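Local coordinates for protein uridylate-specific endoribonuclease nsp11 (Prrsv 16244b, PDB 5EYI) that probably cleaves viral RNA at uridylates, trimming polyuridine tracts so that host double-stranded RNA sensors are not activated, at residues 6-12 / 23-27. The protein carries 1 engineered substitution. Sequence-based numbering, arbitrary orientation.
Sequences SPLPKVA and LTQFA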
loop_
_atom_site.group_PDB
_atom_site.type_symbol
_atom_site.label_atom_id
_atom_site.label_comp_id
_atom_site.label_asym_id
_atom_site.label_seq_id
_atom_site.Cartn_x
_atom_site.Cartn_y
_atom_site.Cartn_z
ATOM N N SER A 6 16.802 27.518 5.504
ATOM C CA SER A 6 17.538 26.467 4.818
ATOM C C SER A 6 16.906 25.126 5.161
ATOM O O SER A 6 16.193 25.023 6.165
ATOM C CB SER A 6 19.012 26.491 5.231
ATOM O OG SER A 6 19.161 26.709 6.618
ATOM N N PRO A 7 17.152 24.103 4.320
ATOM C CA PRO A 7 16.524 22.817 4.555
ATOM C C PRO A 7 17.042 22.111 5.781
ATOM O O PRO A 7 18.191 22.334 6.215
ATOM C CB PRO A 7 16.881 22.004 3.301
ATOM C CG PRO A 7 18.097 22.659 2.758
ATOM C CD PRO A 7 17.907 24.115 3.052
ATOM N N LEU A 8 16.182 21.255 6.324
ATOM C CA LEU A 8 16.611 20.248 7.294
ATOM C C LEU A 8 17.647 19.356 6.593
ATOM O O LEU A 8 17.542 19.146 5.383
ATOM C CB LEU A 8 15.419 19.414 7.774
ATOM C CG LEU A 8 14.307 20.188 8.511
ATOM C CD1 LEU A 8 13.088 19.307 8.701
ATOM C CD2 LEU A 8 14.799 20.705 9.845
ATOM N N PRO A 9 18.657 18.847 7.330
ATOM C CA PRO A 9 19.734 18.118 6.626
ATOM C C PRO A 9 19.274 17.016 5.667
ATOM O O PRO A 9 19.766 16.933 4.544
ATOM C CB PRO A 9 20.583 17.561 7.767
ATOM C CG PRO A 9 20.407 18.556 8.871
ATOM C CD PRO A 9 19.005 19.094 8.744
ATOM N N LYS A 10 18.306 16.219 6.106
ATOM C CA LYS A 10 17.781 15.103 5.316
ATOM C C LYS A 10 17.264 15.459 3.919
ATOM O O LYS A 10 17.400 14.649 3.006
ATOM C CB LYS A 10 16.695 14.363 6.092
ATOM C CG LYS A 10 15.454 15.184 6.424
ATOM C CD LYS A 10 14.663 14.524 7.530
ATOM C CE LYS A 10 13.520 15.414 7.971
ATOM N NZ LYS A 10 12.789 14.801 9.110
ATOM N N VAL A 11 16.676 16.649 3.756
ATOM C CA VAL A 11 16.164 17.097 2.455
ATOM C C VAL A 11 17.314 17.200 1.455
ATOM O O VAL A 11 17.226 16.668 0.337
ATOM C CB VAL A 11 15.425 18.458 2.558
ATOM C CG1 VAL A 11 15.277 19.131 1.204
ATOM C CG2 VAL A 11 14.053 18.274 3.189
ATOM N N ALA A 12 18.372 17.901 1.856
ATOM C CA ALA A 12 19.564 18.051 1.014
ATOM C C ALA A 12 20.240 16.700 0.776
ATOM O O ALA A 12 20.619 16.410 -0.352
ATOM C CB ALA A 12 20.550 19.037 1.632
ATOM N N LEU A 23 26.512 26.784 5.570
ATOM C CA LEU A 23 25.423 26.334 6.437
ATOM C C LEU A 23 25.910 25.381 7.518
ATOM O O LEU A 23 26.487 24.341 7.213
ATOM C CB LEU A 23 24.357 25.629 5.599
ATOM C CG LEU A 23 23.579 26.529 4.641
ATOM C CD1 LEU A 23 22.730 25.684 3.706
ATOM C CD2 LEU A 23 22.721 27.514 5.426
ATOM N N THR A 24 25.649 25.726 8.777
ATOM C CA THR A 24 26.230 25.002 9.905
ATOM C C THR A 24 25.671 23.602 10.095
ATOM O O THR A 24 26.365 22.747 10.640
ATOM C CB THR A 24 26.084 25.768 11.235
ATOM O OG1 THR A 24 24.702 26.086 11.466
ATOM C CG2 THR A 24 26.912 27.038 11.187
ATOM N N GLN A 25 24.439 23.362 9.642
ATOM C CA GLN A 25 23.816 22.040 9.814
ATOM C C GLN A 25 24.368 20.981 8.855
ATOM O O GLN A 25 24.037 19.802 8.974
ATOM C CB GLN A 25 22.280 22.115 9.744
ATOM C CG GLN A 25 21.650 22.289 8.358
ATOM C CD GLN A 25 21.415 23.741 7.986
ATOM O OE1 GLN A 25 22.223 24.614 8.317
ATOM N NE2 GLN A 25 20.314 24.007 7.282
ATOM N N PHE A 26 25.183 21.396 7.898
ATOM C CA PHE A 26 25.842 20.464 6.999
ATOM C C PHE A 26 27.332 20.370 7.295
ATOM O O PHE A 26 27.871 21.182 8.032
ATOM C CB PHE A 26 25.586 20.895 5.566
ATOM C CG PHE A 26 24.145 20.811 5.180
ATOM C CD1 PHE A 26 23.555 19.574 4.953
ATOM C CD2 PHE A 26 23.365 21.961 5.065
ATOM C CE1 PHE A 26 22.220 19.488 4.603
ATOM C CE2 PHE A 26 22.024 21.882 4.720
ATOM C CZ PHE A 26 21.450 20.644 4.486
ATOM N N ALA A 27 27.980 19.361 6.719
ATOM C CA ALA A 27 29.420 19.143 6.886
ATOM C C ALA A 27 30.182 20.315 6.279
ATOM O O ALA A 27 29.988 20.618 5.104
ATOM C CB ALA A 27 29.829 17.845 6.201
HETATM O O HOH W 1 21.394 27.152 8.993
#
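F26 sets the end of its ring against the first turn of helix 9-14, the tightly packed part of the contact. CB of A12 lies 3.4 Å from CZ of F26. CA of P9 is 3.5 Å from CE1 of the same ring. CG of P7 adds a looser touch, 4.3 Å from CZ of F26. V40 of strand 39-41 touches both F26 and A12, and F26 is buried. In the N-terminal domain a type I beta turn, L23 to F26, packs beside the passage from strand 6-7 into the helix. Q25 holds that passage with one amide nitrogen. Its CG sits between the backbone N and the carbonyl carbon (chi1 76°), and the chain bends at chi2 to bring the amide across. NE2 of Q25 gives one hydrogen to O of P7 at 2.9 Å and the other to OG of S6 at 3.0 Å. Both acceptors lie close to the amide plane, which fixes its rotation. OG of S6 is also bonded to O of M72 in the neighbouring strand. The looser side is that of P9 and Q25, both partly exposed. There CG of P9 rests 4.0 Å from CG of Q25, and a water lies 2.8 Å from OE1 of Q25.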